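Local structure of ABC transporter (Thermotoga maritima, 1JI0) at residues L96-N101 with Q146-G151; S124-L129 with F179-K184; K130-Q135 with G142-M147. The protein probably hydrolyses ATP to drive the uptake of branched-chain amino acids across the membrane, as the nucleotide-binding subunit of an ABC transporter. All coordinates share one frame; numbering follows the deposited sequence.

Interaction 1 of 3, residues L96-N101 with Q146-G151; sequences LTVYEN and QMLAIG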
loop_
_atom_site.group_PDB
_atom_site.type_symbol
_atom_site.label_atom_id
_atom_site.label_comp_id
_atom_site.label_asym_id
_atom_site.label_seq_id
_atom_site.Cartn_x
_atom_site.Cartn_y
_atom_site.Cartn_z
ATOM N N LEU A 96 -0.148 -13.184 19.349
ATOM C CA LEU A 96 1.271 -12.864 19.456
ATOM C C LEU A 96 1.380 -11.427 19.928
ATOM O O LEU A 96 0.550 -10.590 19.578
ATOM C CB LEU A 96 1.959 -13.017 18.099
ATOM C CG LEU A 96 2.513 -14.389 17.705
ATOM C CD1 LEU A 96 1.568 -15.501 18.123
ATOM C CD2 LEU A 96 2.753 -14.399 16.208
ATOM N N THR A 97 2.389 -11.126 20.729
ATOM C CA THR A 97 2.491 -9.741 21.176
ATOM C C THR A 97 3.075 -8.838 20.088
ATOM O O THR A 97 3.534 -9.282 19.044
ATOM C CB THR A 97 3.382 -9.705 22.419
ATOM O OG1 THR A 97 4.563 -8.956 22.125
ATOM C CG2 THR A 97 3.785 -11.129 22.816
ATOM N N VAL A 98 3.008 -7.518 20.349
ATOM C CA VAL A 98 3.528 -6.563 19.377
ATOM C C VAL A 98 4.923 -6.957 18.886
ATOM O O VAL A 98 5.212 -6.964 17.696
ATOM C CB VAL A 98 3.581 -5.187 20.043
ATOM C CG1 VAL A 98 4.630 -4.316 19.356
ATOM C CG2 VAL A 98 2.227 -4.509 19.945
ATOM N N TYR A 99 5.824 -7.307 19.794
ATOM C CA TYR A 99 7.180 -7.668 19.401
ATOM C C TYR A 99 7.224 -8.818 18.392
ATOM O O TYR A 99 7.921 -8.747 17.378
ATOM C CB TYR A 99 8.002 -8.045 20.634
ATOM C CG TYR A 99 9.422 -8.433 20.302
ATOM C CD1 TYR A 99 10.359 -7.473 19.931
ATOM C CD2 TYR A 99 9.822 -9.767 20.331
ATOM C CE1 TYR A 99 11.665 -7.834 19.595
ATOM C CE2 TYR A 99 11.120 -10.137 19.996
ATOM C CZ TYR A 99 12.036 -9.168 19.629
ATOM O OH TYR A 99 13.314 -9.543 19.283
ATOM N N GLU A 100 6.480 -9.882 18.672
ATOM C CA GLU A 100 6.460 -11.039 17.787
ATOM C C GLU A 100 5.893 -10.698 16.412
ATOM O O GLU A 100 6.406 -11.173 15.395
ATOM C CB GLU A 100 5.669 -12.183 18.437
ATOM C CG GLU A 100 6.415 -12.843 19.608
ATOM C CD GLU A 100 5.559 -13.818 20.405
ATOM O OE1 GLU A 100 4.539 -13.389 20.998
ATOM O OE2 GLU A 100 5.914 -15.019 20.442
ATOM N N ASN A 101 4.843 -9.882 16.373
ATOM C CA ASN A 101 4.253 -9.499 15.098
ATOM C C ASN A 101 5.266 -8.741 14.238
ATOM O O ASN A 101 5.366 -8.987 13.039
ATOM C CB ASN A 101 2.998 -8.644 15.301
ATOM C CG ASN A 101 1.754 -9.476 15.562
ATOM O OD1 ASN A 101 1.445 -9.820 16.704
ATOM N ND2 ASN A 101 1.034 -9.807 14.498
ATOM N N GLN A 146 -3.342 -1.318 13.086
ATOM C CA GLN A 146 -3.071 -0.868 11.726
ATOM C C GLN A 146 -1.601 -0.486 11.653
ATOM O O GLN A 146 -0.906 -0.828 10.696
ATOM C CB GLN A 146 -3.947 0.345 11.379
ATOM C CG GLN A 146 -3.683 0.947 10.003
ATOM C CD GLN A 146 -3.882 -0.051 8.875
ATOM O OE1 GLN A 146 -4.931 -0.688 8.771
ATOM N NE2 GLN A 146 -2.875 -0.187 8.021
HETATM N N MSE A 147 -1.134 0.214 12.682
HETATM C CA MSE A 147 0.257 0.640 12.748
HETATM C C MSE A 147 1.166 -0.577 12.886
HETATM O O MSE A 147 2.299 -0.575 12.396
HETATM C CB MSE A 147 0.465 1.586 13.934
HETATM C CG MSE A 147 -0.419 2.831 13.896
HETATM SE SE MSE A 147 -0.145 3.959 12.315
HETATM C CE MSE A 147 0.744 5.471 13.158
ATOM N N LEU A 148 0.667 -1.612 13.557
ATOM C CA LEU A 148 1.438 -2.839 13.746
ATOM C C LEU A 148 1.580 -3.564 12.406
ATOM O O LEU A 148 2.663 -4.031 12.056
ATOM C CB LEU A 148 0.753 -3.751 14.775
ATOM C CG LEU A 148 1.451 -5.084 15.109
ATOM C CD1 LEU A 148 2.915 -4.836 15.368
ATOM C CD2 LEU A 148 0.806 -5.732 16.327
ATOM N N ALA A 149 0.482 -3.643 11.658
ATOM C CA ALA A 149 0.487 -4.295 10.347
ATOM C C ALA A 149 1.513 -3.619 9.440
ATOM O O ALA A 149 2.268 -4.283 8.722
ATOM C CB ALA A 149 -0.899 -4.219 9.719
ATOM N N ILE A 150 1.536 -2.291 9.474
ATOM C CA ILE A 150 2.485 -1.532 8.668
ATOM C C ILE A 150 3.915 -1.790 9.149
ATOM O O ILE A 150 4.834 -1.907 8.344
ATOM C CB ILE A 150 2.193 -0.006 8.744
ATOM C CG1 ILE A 150 0.847 0.301 8.085
ATOM C CG2 ILE A 150 3.309 0.778 8.070
ATOM C CD1 ILE A 150 0.412 1.735 8.242
ATOM N N GLY A 151 4.102 -1.872 10.463
ATOM C CA GLY A 151 5.435 -2.118 10.994
ATOM C C GLY A 151 5.974 -3.470 10.557
ATOM O O GLY A 151 7.146 -3.609 10.194
#
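The flat amide of Asn101 turns one face to Leu148: CD2 of Leu148 stands over it, 3.9 Å from Asn101 CG. The contact lies in the helical subdomain of the ABC ATPase fold, where the first turn of helix 98-103 packs against the middle of helix 142-154, the helix that begins within the signature motif. The carboxylate of Glu100, the other flat group, belongs to the start of its own helix and does not face helix 142-154. Its OE1 takes the N-H of Thr97 at 3.1 Å, in a fairly straight bond (163°) on the anti side of the carboxylate and slightly out of its plane. This is the Glu100 half of a capping box, in which the third residue of the helix accepts from the N-cap residue, Thr97; the hydroxyl of Thr97 is hydrogen-bonded to Leu133 O in the neighbouring loop.

The contact itself is van der Waals packing, concentrated on the fork of Leu148. With its CG anti to the backbone N (chi1 -179°), Leu148 stretches out from its helix toward the first turn of the other. Val98 crosses it at a slant, Val98 CG2 lying 4.1 Å from Leu148 CD2. The second methyl of the leucine, Leu148 CD1, reaches Val98 O at 3.9 Å. Asn101 meets the leucine at about a right angle. All three touching residues are buried, although the two segments bury just 143 Å² between them. Leu140 and Ile92, from loops, also touch Val98 and Asn101 respectively. Asn101 CB rests against the branched end of Leu148, 3.8 Å from both CD1 and CD2 of that leucine.

Interaction 2 of 3, residues S124-L129 with F179-K184; sequences SLFPRL and FEVIQK
Val181 is the apolar centre of a helix-to-helix contact, in which the end of helix 114-125 meets helix 172-187 of the nucleotide-binding core. Its CG2 comes obliquely to the Phe126 ring, 3.6 Å from Phe126 CE1, and also packs on Leu125, 4.1 Å from Leu125 CB and 3.6 Å from Leu125 O. One face of the ring carries Leu125 CB, offset toward the rim; Met147 and Ile150 of helix 142-154 also touch Phe126. Chi1 of -56° sets the ring beside its own backbone N and lets its far end reach Val181. An alanine at Phe126 is likely to leave Val181 CG2 without its ring partner and open a gap among the three helices. Leu125 and Lys184 run alongside each other in opposite senses, Leu125 CD2 lying 3.7 Å from Lys184 CB and close to CD as well, so the aliphatic part of the lysine does the packing.

The polar link across the contact runs through one water. Where the helix breaks at Phe126, Leu125 O accepts a hydrogen bond from this water at 2.9 Å, and the same water accepts one from Lys184 NZ at 2.6 Å. The extended lysine chain carries NZ out to it, and a long ion pair links NZ to Glu180 OE2. Lys184 can thus pack its chain on the leucine and probably keep its charge solvated, while the water also serves the helix-end carbonyl.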
loop_
_atom_site.group_PDB
_atom_site.type_symbol
_atom_site.label_atom_id
_atom_site.label_comp_id
_atom_site.label_asym_id
_atom_site.label_seq_id
_atom_site.Cartn_x
_atom_site.Cartn_y
_atom_site.Cartn_z
ATOM N N SER A 124 10.708 4.751 16.506
ATOM C CA SER A 124 10.556 6.195 16.409
ATOM C C SER A 124 9.337 6.536 15.555
ATOM O O SER A 124 8.714 7.578 15.740
ATOM C CB SER A 124 11.816 6.825 15.811
ATOM O OG SER A 124 12.102 6.285 14.537
ATOM N N LEU A 125 8.992 5.652 14.624
ATOM C CA LEU A 125 7.830 5.873 13.769
ATOM C C LEU A 125 6.538 5.574 14.521
ATOM O O LEU A 125 5.516 6.228 14.303
ATOM C CB LEU A 125 7.891 4.979 12.527
ATOM C CG LEU A 125 8.983 5.234 11.491
ATOM C CD1 LEU A 125 8.966 4.126 10.451
ATOM C CD2 LEU A 125 8.761 6.588 10.839
ATOM N N PHE A 126 6.583 4.584 15.409
ATOM C CA PHE A 126 5.402 4.188 16.167
ATOM C C PHE A 126 5.658 4.123 17.667
ATOM O O PHE A 126 5.696 3.040 18.251
ATOM C CB PHE A 126 4.914 2.818 15.695
ATOM C CG PHE A 126 4.631 2.749 14.227
ATOM C CD1 PHE A 126 3.563 3.447 13.678
ATOM C CD2 PHE A 126 5.431 1.980 13.391
ATOM C CE1 PHE A 126 3.296 3.377 12.316
ATOM C CE2 PHE A 126 5.172 1.905 12.029
ATOM C CZ PHE A 126 4.102 2.605 11.492
ATOM N N PRO A 127 5.832 5.284 18.313
ATOM C CA PRO A 127 6.082 5.319 19.757
ATOM C C PRO A 127 5.070 4.483 20.543
ATOM O O PRO A 127 5.442 3.717 21.436
ATOM C CB PRO A 127 5.980 6.807 20.078
ATOM C CG PRO A 127 6.525 7.438 18.834
ATOM C CD PRO A 127 5.836 6.644 17.748
ATOM N N ARG A 128 3.794 4.635 20.201
ATOM C CA ARG A 128 2.717 3.908 20.863
ATOM C C ARG A 128 2.896 2.393 20.809
ATOM O O ARG A 128 2.459 1.674 21.708
ATOM C CB ARG A 128 1.374 4.277 20.233
ATOM C CG ARG A 128 0.928 5.702 20.493
ATOM C CD ARG A 128 0.841 5.971 21.982
ATOM N NE ARG A 128 -0.020 7.112 22.285
ATOM C CZ ARG A 128 -1.324 7.150 22.027
ATOM N NH1 ARG A 128 -1.919 6.108 21.456
ATOM N NH2 ARG A 128 -2.035 8.226 22.348
ATOM N N LEU A 129 3.526 1.907 19.747
ATOM C CA LEU A 129 3.747 0.476 19.602
ATOM C C LEU A 129 4.842 0.015 20.558
ATOM O O LEU A 129 4.707 -1.021 21.203
ATOM C CB LEU A 129 4.121 0.145 18.151
ATOM C CG LEU A 129 3.127 -0.707 17.353
ATOM C CD1 LEU A 129 1.713 -0.198 17.538
ATOM C CD2 LEU A 129 3.520 -0.690 15.885
ATOM N N PHE A 179 -1.060 9.024 7.523
ATOM C CA PHE A 179 -0.474 9.671 6.355
ATOM C C PHE A 179 0.883 10.289 6.610
ATOM O O PHE A 179 1.726 10.336 5.720
ATOM C CB PHE A 179 -1.445 10.711 5.786
ATOM C CG PHE A 179 -2.582 10.103 5.020
ATOM C CD1 PHE A 179 -2.329 9.255 3.943
ATOM C CD2 PHE A 179 -3.899 10.353 5.385
ATOM C CE1 PHE A 179 -3.375 8.661 3.241
ATOM C CE2 PHE A 179 -4.951 9.769 4.697
ATOM C CZ PHE A 179 -4.690 8.918 3.618
ATOM N N GLU A 180 1.104 10.767 7.827
ATOM C CA GLU A 180 2.393 11.350 8.166
ATOM C C GLU A 180 3.450 10.242 8.218
ATOM O O GLU A 180 4.575 10.424 7.768
ATOM C CB GLU A 180 2.283 12.079 9.511
ATOM C CG GLU A 180 3.578 12.250 10.253
ATOM C CD GLU A 180 3.402 13.067 11.528
ATOM O OE1 GLU A 180 2.421 12.818 12.271
ATOM O OE2 GLU A 180 4.250 13.949 11.786
ATOM N N VAL A 181 3.082 9.081 8.749
ATOM C CA VAL A 181 4.021 7.963 8.829
ATOM C C VAL A 181 4.347 7.452 7.419
ATOM O O VAL A 181 5.485 7.085 7.118
ATOM C CB VAL A 181 3.449 6.820 9.724
ATOM C CG1 VAL A 181 3.156 5.574 8.910
ATOM C CG2 VAL A 181 4.448 6.504 10.835
ATOM N N ILE A 182 3.347 7.447 6.549
ATOM C CA ILE A 182 3.546 7.016 5.169
ATOM C C ILE A 182 4.601 7.925 4.527
ATOM O O ILE A 182 5.458 7.474 3.763
ATOM C CB ILE A 182 2.200 7.072 4.394
ATOM C CG1 ILE A 182 1.324 5.894 4.835
ATOM C CG2 ILE A 182 2.436 7.049 2.885
ATOM C CD1 ILE A 182 -0.110 5.923 4.328
ATOM N N GLN A 183 4.558 9.208 4.870
ATOM C CA GLN A 183 5.509 10.180 4.333
ATOM C C GLN A 183 6.921 9.925 4.876
ATOM O O GLN A 183 7.908 9.970 4.136
ATOM C CB GLN A 183 5.040 11.593 4.689
ATOM C CG GLN A 183 5.720 12.682 3.913
ATOM C CD GLN A 183 5.017 14.007 4.074
ATOM O OE1 GLN A 183 4.987 14.577 5.167
ATOM N NE2 GLN A 183 4.435 14.506 2.986
ATOM N N LYS A 184 7.009 9.650 6.173
ATOM C CA LYS A 184 8.284 9.362 6.816
ATOM C C LYS A 184 8.915 8.100 6.228
ATOM O O LYS A 184 10.130 8.025 6.063
ATOM C CB LYS A 184 8.086 9.166 8.316
ATOM C CG LYS A 184 7.517 10.379 9.029
ATOM C CD LYS A 184 7.351 10.099 10.516
ATOM C CE LYS A 184 6.832 11.324 11.254
ATOM N NZ LYS A 184 6.777 11.079 12.726
HETATM O O HOH W 1 5.563 8.878 13.162
#

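Interaction 3 of 3, residues K130-Q135 with G142-M147; sequences KERLKQ and GGEQQM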
loop_
_atom_site.group_PDB
_atom_site.type_symbol
_atom_site.label_atom_id
_atom_site.label_comp_id
_atom_site.label_asym_id
_atom_site.label_seq_id
_atom_site.Cartn_x
_atom_site.Cartn_y
_atom_site.Cartn_z
ATOM N N LYS A 130 5.923 0.785 20.653
ATOM C CA LYS A 130 7.018 0.439 21.554
ATOM C C LYS A 130 6.520 0.566 22.989
ATOM O O LYS A 130 7.072 -0.030 23.912
ATOM C CB LYS A 130 8.211 1.368 21.335
ATOM C CG LYS A 130 9.363 1.127 22.299
ATOM C CD LYS A 130 10.572 1.969 21.940
ATOM C CE LYS A 130 11.739 1.697 22.876
ATOM N NZ LYS A 130 12.961 2.459 22.492
ATOM N N GLU A 131 5.466 1.354 23.160
ATOM C CA GLU A 131 4.865 1.561 24.468
ATOM C C GLU A 131 4.147 0.285 24.894
ATOM O O GLU A 131 3.844 0.097 26.069
ATOM C CB GLU A 131 3.869 2.731 24.404
ATOM C CG GLU A 131 2.967 2.881 25.629
ATOM C CD GLU A 131 2.067 4.113 25.567
ATOM O OE1 GLU A 131 1.250 4.298 26.496
ATOM O OE2 GLU A 131 2.175 4.899 24.599
ATOM N N ARG A 132 3.883 -0.594 23.931
ATOM C CA ARG A 132 3.182 -1.841 24.213
ATOM C C ARG A 132 3.865 -3.021 23.528
ATOM O O ARG A 132 3.207 -3.929 23.029
ATOM C CB ARG A 132 1.734 -1.725 23.738
ATOM C CG ARG A 132 1.024 -0.478 24.244
ATOM C CD ARG A 132 -0.367 -0.341 23.639
ATOM N NE ARG A 132 -1.062 0.858 24.105
ATOM C CZ ARG A 132 -0.663 2.103 23.858
ATOM N NH1 ARG A 132 0.433 2.328 23.144
ATOM N NH2 ARG A 132 -1.365 3.127 24.325
ATOM N N LEU A 133 5.193 -3.000 23.530
ATOM C CA LEU A 133 5.999 -4.039 22.898
ATOM C C LEU A 133 5.746 -5.454 23.425
ATOM O O LEU A 133 5.595 -6.392 22.646
ATOM C CB LEU A 133 7.482 -3.687 23.047
ATOM C CG LEU A 133 8.507 -4.503 22.264
ATOM C CD1 LEU A 133 8.220 -4.414 20.768
ATOM C CD2 LEU A 133 9.891 -3.973 22.560
ATOM N N LYS A 134 5.699 -5.606 24.744
ATOM C CA LYS A 134 5.478 -6.916 25.359
ATOM C C LYS A 134 4.003 -7.292 25.401
ATOM O O LYS A 134 3.651 -8.416 25.757
ATOM C CB LYS A 134 6.057 -6.930 26.778
ATOM C CG LYS A 134 7.547 -6.625 26.829
ATOM C CD LYS A 134 8.016 -6.321 28.245
ATOM C CE LYS A 134 9.455 -5.825 28.238
ATOM N NZ LYS A 134 9.908 -5.366 29.585
ATOM N N GLN A 135 3.139 -6.351 25.038
ATOM C CA GLN A 135 1.702 -6.593 25.034
ATOM C C GLN A 135 1.312 -7.405 23.797
ATOM O O GLN A 135 1.946 -7.291 22.749
ATOM C CB GLN A 135 0.959 -5.250 25.055
ATOM C CG GLN A 135 -0.556 -5.344 24.934
ATOM C CD GLN A 135 -1.240 -3.982 25.017
ATOM O OE1 GLN A 135 -2.431 -3.850 24.721
ATOM N NE2 GLN A 135 -0.487 -2.967 25.428
ATOM N N GLY A 142 -7.723 -0.523 17.035
ATOM C CA GLY A 142 -7.619 -0.725 15.601
ATOM C C GLY A 142 -6.526 0.163 15.030
ATOM O O GLY A 142 -5.811 -0.222 14.103
ATOM N N GLY A 143 -6.393 1.357 15.596
ATOM C CA GLY A 143 -5.376 2.278 15.132
ATOM C C GLY A 143 -3.991 1.696 15.328
ATOM O O GLY A 143 -3.151 1.727 14.430
ATOM N N GLU A 144 -3.756 1.153 16.517
ATOM C CA GLU A 144 -2.467 0.562 16.849
ATOM C C GLU A 144 -2.204 -0.696 16.028
ATOM O O GLU A 144 -1.081 -0.932 15.586
ATOM C CB GLU A 144 -2.428 0.238 18.341
ATOM C CG GLU A 144 -2.651 1.467 19.208
ATOM C CD GLU A 144 -2.755 1.135 20.678
ATOM O OE1 GLU A 144 -3.723 0.443 21.068
ATOM O OE2 GLU A 144 -1.863 1.567 21.436
ATOM N N GLN A 145 -3.240 -1.499 15.829
ATOM C CA GLN A 145 -3.102 -2.722 15.048
ATOM C C GLN A 145 -2.731 -2.381 13.608
ATOM O O GLN A 145 -1.912 -3.066 12.989
ATOM C CB GLN A 145 -4.403 -3.521 15.074
ATOM C CG GLN A 145 -4.732 -4.108 16.436
ATOM C CD GLN A 145 -5.905 -5.058 16.379
ATOM O OE1 GLN A 145 -7.024 -4.656 16.078
ATOM N NE2 GLN A 145 -5.652 -6.333 16.660
ATOM N N GLN A 146 -3.342 -1.318 13.086
ATOM C CA GLN A 146 -3.071 -0.868 11.726
ATOM C C GLN A 146 -1.601 -0.486 11.653
ATOM O O GLN A 146 -0.906 -0.828 10.696
ATOM C CB GLN A 146 -3.947 0.345 11.379
ATOM C CG GLN A 146 -3.683 0.947 10.003
ATOM C CD GLN A 146 -3.882 -0.051 8.875
ATOM O OE1 GLN A 146 -4.931 -0.688 8.771
ATOM N NE2 GLN A 146 -2.875 -0.187 8.021
HETATM N N MSE A 147 -1.134 0.214 12.682
HETATM C CA MSE A 147 0.257 0.640 12.748
HETATM C C MSE A 147 1.166 -0.577 12.886
HETATM O O MSE A 147 2.299 -0.575 12.396
HETATM C CB MSE A 147 0.465 1.586 13.934
HETATM C CG MSE A 147 -0.419 2.831 13.896
HETATM SE SE MSE A 147 -0.145 3.959 12.315
HETATM C CE MSE A 147 0.744 5.471 13.158
#
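Glu144 belongs to the LSGGEQ signature motif, the hallmark of ABC ATPases, within which helix 142-154 begins; here it meets Arg132 from the loop that precedes the motif. The carboxylate comes in over one face of the guanidinium, with Glu144 CD 3.8 Å above the plane and offset toward the rim. The two planes stand 80° apart, and the side chains cross at about a right angle. Arg132 NE and Glu144 OE2 form a salt bridge at 2.9 Å, but OE2 sits over the group and not in line with an N-H, so the attraction is electrostatic; the modelled position of this oxygen is doubtful. The arginine chain runs extended from CG to NE before the guanidinium turns (chi4 64°), presenting a face to the glutamate.

Arg132 NH1 has other partners: a salt bridge to Glu131 OE2 at 3.4 Å and a weak hydrogen bond to Arg128 O. Glu144 is held from its own side too, since OE1 accepts a hydrogen bond from Ser141 N at the start of the helix. Arg132 also touches Leu140 of the motif.

With two acidic neighbours in the network, the arginine would be expected to offset the like charges of Glu131 and Glu144, tying the loop electrostatically to the first turn of the signature helix.

In the fold
All three contacts lie on one side of the chain's centre. Interactions 1 and 3 are closest, centres about 6 Å apart; both use helix 142-154, and their segments overlap at Gln146 and Met147. Interaction 2 has its centre about 13 Å from that of interaction 1 and 12 Å from that of interaction 3; it joins helices 114-125 and 127-130 to helix 172-187 and lies beside helix 142-154, which it touches through Phe126 and Leu129. Along the chain, interactions 1 and 2 alternate, and interaction 3 is nested inside the loop closed by interaction 2. Together they tie the helical subdomain, with its signature motif, internally and to the nucleotide-binding core.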